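Local coordinates for peptidoglycan synthetase penicillin-binding protein 3 (Bifidobacterium adolescentis, PDB 4YE5) that probably binds penicillin and cross-links peptidoglycan as a cell-wall transpeptidase, at residues A[310-324]-A[340-352]. Numbering follows the deposited sequence.
Sequences TVPNTVTVEGQTYKD and EQSSNVGMVIAGD
Asp324 sets its carboxylate against the N-terminal end of helix 344-350 and uses both oxygens there. OD1 takes a nearly straight bond from Val345 N (2.8 Å, 170°), and OD2 receives the hydroxyl of Ser343 at 2.7 Å from OG; both donors come from the syn side, slightly out of the carboxylate plane. Ser343 is the N-cap: with OG anti to its own backbone N (chi1 173°), it also accepts from Gly346 N, so one small hydroxyl links helix and carboxylate. A carboxylate probably suits this helix start, where backbone N-H groups point out and the helix dipole is positive, and His328 gives OD2 a second partner. Beside the cap, Asn344 ND2 weakly donates to Lys323 O, while its OD1 accepts from Lys290 of the probable SxxK motif. Further along the helix the contact is mainly apolar. Val345, a compact branched residue, spreads its two methyls: CG1 lies 3.8 Å from Val315 CG1, and CG2 rests against the backbone at Tyr322 O. One turn on, Val348 does likewise, CG1 meeting Val315 while CG2 sits over one face of the Tyr322 ring, offset toward its rim. Ile349, longer, reaches CD1 to the CD corner of the Pro312 ring at 3.8 Å. The hairpin of strands 314-317 and 320-323 thus covers one side of helix 344-350, whose Met347 packs on helix 290-299.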
loop_
_atom_site.group_PDB
_atom_site.type_symbol
_atom_site.label_atom_id
_atom_site.label_comp_id
_atom_site.label_asym_id
_atom_site.label_seq_id
_atom_site.Cartn_x
_atom_site.Cartn_y
_atom_site.Cartn_z
ATOM N N THR A 310 -15.479 8.077 41.418
ATOM C CA THR A 310 -14.643 9.104 42.021
ATOM C C THR A 310 -13.203 8.769 41.683
ATOM O O THR A 310 -12.679 7.735 42.097
ATOM C CB THR A 310 -14.810 9.140 43.550
ATOM O OG1 THR A 310 -16.183 9.403 43.863
ATOM C CG2 THR A 310 -13.934 10.234 44.160
ATOM N N VAL A 311 -12.563 9.637 40.918
ATOM C CA VAL A 311 -11.263 9.317 40.351
ATOM C C VAL A 311 -10.215 10.256 40.926
ATOM O O VAL A 311 -10.161 11.422 40.552
ATOM C CB VAL A 311 -11.291 9.429 38.796
ATOM C CG1 VAL A 311 -10.022 8.861 38.188
ATOM C CG2 VAL A 311 -12.501 8.704 38.239
ATOM N N PRO A 312 -9.390 9.747 41.851
ATOM C CA PRO A 312 -8.325 10.538 42.480
ATOM C C PRO A 312 -7.188 10.679 41.490
ATOM O O PRO A 312 -7.249 10.038 40.438
ATOM C CB PRO A 312 -7.911 9.671 43.674
ATOM C CG PRO A 312 -8.173 8.279 43.223
ATOM C CD PRO A 312 -9.373 8.341 42.291
ATOM N N ASN A 313 -6.172 11.488 41.763
ATOM C CA ASN A 313 -5.149 11.632 40.727
ATOM C C ASN A 313 -4.082 10.544 40.764
ATOM O O ASN A 313 -3.251 10.453 39.874
ATOM C CB ASN A 313 -4.536 13.036 40.680
ATOM C CG ASN A 313 -3.317 13.173 41.559
ATOM O OD1 ASN A 313 -2.233 13.474 41.078
ATOM N ND2 ASN A 313 -3.488 12.945 42.853
ATOM N N THR A 314 -4.099 9.712 41.796
ATOM C CA THR A 314 -3.271 8.516 41.763
ATOM C C THR A 314 -4.045 7.363 42.347
ATOM O O THR A 314 -4.980 7.564 43.103
ATOM C CB THR A 314 -1.974 8.656 42.582
ATOM O OG1 THR A 314 -2.290 8.592 43.981
ATOM C CG2 THR A 314 -1.252 9.958 42.255
ATOM N N VAL A 315 -3.652 6.149 41.990
ATOM C CA VAL A 315 -4.167 4.979 42.677
ATOM C C VAL A 315 -3.063 3.937 42.782
ATOM O O VAL A 315 -2.239 3.793 41.879
ATOM C CB VAL A 315 -5.438 4.403 42.001
ATOM C CG1 VAL A 315 -5.116 3.811 40.645
ATOM C CG2 VAL A 315 -6.099 3.358 42.906
ATOM N N THR A 316 -3.030 3.239 43.910
ATOM C CA THR A 316 -2.037 2.206 44.123
ATOM C C THR A 316 -2.697 0.834 44.198
ATOM O O THR A 316 -3.607 0.612 44.988
ATOM C CB THR A 316 -1.211 2.484 45.387
ATOM O OG1 THR A 316 -0.568 3.757 45.252
ATOM C CG2 THR A 316 -0.155 1.410 45.573
ATOM N N VAL A 317 -2.245 -0.079 43.353
ATOM C CA VAL A 317 -2.814 -1.414 43.314
ATOM C C VAL A 317 -1.689 -2.429 43.338
ATOM O O VAL A 317 -0.758 -2.345 42.535
ATOM C CB VAL A 317 -3.663 -1.621 42.044
ATOM C CG1 VAL A 317 -3.868 -3.102 41.769
ATOM C CG2 VAL A 317 -4.996 -0.907 42.178
ATOM N N GLU A 318 -1.768 -3.375 44.269
ATOM C CA GLU A 318 -0.746 -4.411 44.411
ATOM C C GLU A 318 0.676 -3.849 44.384
ATOM O O GLU A 318 1.531 -4.341 43.645
ATOM C CB GLU A 318 -0.892 -5.452 43.306
ATOM C CG GLU A 318 -2.239 -6.137 43.281
ATOM C CD GLU A 318 -2.316 -7.184 42.192
ATOM O OE1 GLU A 318 -1.344 -7.960 42.046
ATOM O OE2 GLU A 318 -3.337 -7.221 41.472
ATOM N N GLY A 319 0.910 -2.802 45.168
ATOM C CA GLY A 319 2.218 -2.176 45.241
ATOM C C GLY A 319 2.590 -1.327 44.038
ATOM O O GLY A 319 3.689 -0.781 43.975
ATOM N N GLN A 320 1.683 -1.207 43.075
ATOM C CA GLN A 320 1.968 -0.407 41.887
ATOM C C GLN A 320 1.164 0.886 41.895
ATOM O O GLN A 320 -0.036 0.871 42.165
ATOM C CB GLN A 320 1.673 -1.201 40.610
ATOM C CG GLN A 320 2.564 -2.412 40.416
ATOM C CD GLN A 320 4.036 -2.046 40.350
ATOM O OE1 GLN A 320 4.419 -1.066 39.702
ATOM N NE2 GLN A 320 4.869 -2.828 41.029
ATOM N N THR A 321 1.824 2.002 41.597
ATOM C CA THR A 321 1.157 3.298 41.602
ATOM C C THR A 321 0.958 3.834 40.195
ATOM O O THR A 321 1.889 3.849 39.383
ATOM C CB THR A 321 1.909 4.318 42.477
ATOM O OG1 THR A 321 1.772 3.940 43.853
ATOM C CG2 THR A 321 1.339 5.721 42.291
ATOM N N TYR A 322 -0.273 4.246 39.901
ATOM C CA TYR A 322 -0.605 4.795 38.586
ATOM C C TYR A 322 -1.046 6.247 38.695
ATOM O O TYR A 322 -1.750 6.621 39.635
ATOM C CB TYR A 322 -1.687 3.948 37.902
ATOM C CG TYR A 322 -1.320 2.489 37.833
ATOM C CD1 TYR A 322 -0.608 1.980 36.747
ATOM C CD2 TYR A 322 -1.656 1.622 38.872
ATOM C CE1 TYR A 322 -0.264 0.646 36.685
ATOM C CE2 TYR A 322 -1.319 0.282 38.822
ATOM C CZ TYR A 322 -0.621 -0.203 37.732
ATOM O OH TYR A 322 -0.279 -1.538 37.694
ATOM N N LYS A 323 -0.621 7.059 37.729
ATOM C CA LYS A 323 -0.927 8.485 37.728
ATOM C C LYS A 323 -1.510 8.916 36.388
ATOM O O LYS A 323 -1.225 8.316 35.351
ATOM C CB LYS A 323 0.337 9.304 38.007
ATOM C CG LYS A 323 0.834 9.199 39.438
ATOM C CD LYS A 323 1.975 10.174 39.713
ATOM C CE LYS A 323 2.263 10.296 41.211
ATOM N NZ LYS A 323 2.816 9.038 41.794
ATOM N N ASP A 324 -2.330 9.960 36.413
ATOM C CA ASP A 324 -2.760 10.589 35.169
ATOM C C ASP A 324 -1.696 11.601 34.751
ATOM O O ASP A 324 -0.843 11.963 35.554
ATOM C CB ASP A 324 -4.142 11.239 35.323
ATOM C CG ASP A 324 -5.271 10.201 35.389
ATOM O OD1 ASP A 324 -5.019 9.037 35.001
ATOM O OD2 ASP A 324 -6.400 10.544 35.820
ATOM N N GLU A 340 -13.006 10.465 27.977
ATOM C CA GLU A 340 -12.877 11.846 27.533
ATOM C C GLU A 340 -11.677 12.557 28.181
ATOM O O GLU A 340 -10.980 13.364 27.545
ATOM C CB GLU A 340 -14.160 12.606 27.868
ATOM C CG GLU A 340 -14.098 14.067 27.519
ATOM C CD GLU A 340 -14.676 14.950 28.606
ATOM O OE1 GLU A 340 -15.055 14.421 29.681
ATOM O OE2 GLU A 340 -14.744 16.177 28.381
ATOM N N GLN A 341 -11.433 12.244 29.445
ATOM C CA GLN A 341 -10.351 12.888 30.190
ATOM C C GLN A 341 -9.042 12.108 30.120
ATOM O O GLN A 341 -8.070 12.482 30.759
ATOM C CB GLN A 341 -10.765 13.074 31.649
ATOM C CG GLN A 341 -12.040 13.925 31.802
ATOM C CD GLN A 341 -11.736 15.416 31.815
ATOM O OE1 GLN A 341 -10.576 15.822 31.738
ATOM N NE2 GLN A 341 -12.774 16.232 31.920
ATOM N N SER A 342 -9.015 11.028 29.339
ATOM C CA SER A 342 -7.806 10.218 29.210
ATOM C C SER A 342 -7.266 9.759 30.577
ATOM O O SER A 342 -6.068 9.755 30.805
ATOM C CB SER A 342 -6.708 10.989 28.458
ATOM O OG SER A 342 -7.176 11.453 27.196
ATOM N N SER A 343 -8.142 9.359 31.482
ATOM C CA SER A 343 -7.683 9.018 32.826
ATOM C C SER A 343 -7.247 7.563 32.957
ATOM O O SER A 343 -8.084 6.650 33.043
ATOM C CB SER A 343 -8.756 9.337 33.853
ATOM O OG SER A 343 -8.387 8.863 35.144
ATOM N N ASN A 344 -5.933 7.367 32.982
ATOM C CA ASN A 344 -5.328 6.075 33.290
ATOM C C ASN A 344 -5.844 5.551 34.608
ATOM O O ASN A 344 -6.151 4.367 34.749
ATOM C CB ASN A 344 -3.806 6.208 33.391
ATOM C CG ASN A 344 -3.191 6.751 32.128
ATOM O OD1 ASN A 344 -3.763 6.626 31.049
ATOM N ND2 ASN A 344 -2.017 7.361 32.252
ATOM N N VAL A 345 -5.925 6.446 35.584
ATOM C CA VAL A 345 -6.324 6.063 36.927
ATOM C C VAL A 345 -7.766 5.547 36.885
ATOM O O VAL A 345 -8.061 4.482 37.414
ATOM C CB VAL A 345 -6.171 7.228 37.929
ATOM C CG1 VAL A 345 -6.820 6.871 39.269
ATOM C CG2 VAL A 345 -4.680 7.584 38.122
ATOM N N GLY A 346 -8.649 6.282 36.218
ATOM C CA GLY A 346 -10.018 5.823 36.033
ATOM C C GLY A 346 -10.118 4.447 35.382
ATOM O O GLY A 346 -10.954 3.631 35.775
HETATM N N MSE A 347 -9.264 4.186 34.399
HETATM C CA MSE A 347 -9.280 2.902 33.700
HETATM C C MSE A 347 -8.874 1.769 34.636
HETATM O O MSE A 347 -9.451 0.686 34.613
HETATM C CB MSE A 347 -8.350 2.919 32.481
HETATM C CG MSE A 347 -8.823 3.782 31.313
HETATM SE SE MSE A 347 -10.546 3.211 30.609
HETATM C CE MSE A 347 -10.046 1.605 29.621
ATOM N N VAL A 348 -7.860 2.018 35.451
ATOM C CA VAL A 348 -7.437 1.027 36.445
ATOM C C VAL A 348 -8.548 0.716 37.438
ATOM O O VAL A 348 -8.813 -0.448 37.742
ATOM C CB VAL A 348 -6.178 1.494 37.187
ATOM C CG1 VAL A 348 -5.929 0.643 38.450
ATOM C CG2 VAL A 348 -4.988 1.480 36.222
ATOM N N ILE A 349 -9.201 1.756 37.939
ATOM C CA ILE A 349 -10.318 1.557 38.849
ATOM C C ILE A 349 -11.475 0.826 38.163
ATOM O O ILE A 349 -11.972 -0.173 38.678
ATOM C CB ILE A 349 -10.818 2.890 39.440
ATOM C CG1 ILE A 349 -9.714 3.518 40.293
ATOM C CG2 ILE A 349 -12.086 2.650 40.283
ATOM C CD1 ILE A 349 -10.044 4.882 40.852
ATOM N N ALA A 350 -11.887 1.312 36.994
ATOM C CA ALA A 350 -13.004 0.708 36.268
ATOM C C ALA A 350 -12.735 -0.748 35.889
ATOM O O ALA A 350 -13.643 -1.566 35.886
ATOM C CB ALA A 350 -13.329 1.522 35.005
ATOM N N GLY A 351 -11.488 -1.063 35.563
ATOM C CA GLY A 351 -11.161 -2.374 35.032
ATOM C C GLY A 351 -10.898 -3.419 36.097
ATOM O O GLY A 351 -10.467 -4.529 35.782
ATOM N N ASP A 352 -11.172 -3.059 37.348
ATOM C CA ASP A 352 -10.841 -3.885 38.516
ATOM C C ASP A 352 -11.193 -5.361 38.343
ATOM O O ASP A 352 -10.376 -6.238 38.648
ATOM C CB ASP A 352 -11.529 -3.329 39.775
ATOM C CG ASP A 352 -11.229 -4.149 41.027
ATOM O OD1 ASP A 352 -10.069 -4.588 41.207
ATOM O OD2 ASP A 352 -12.158 -4.345 41.842
#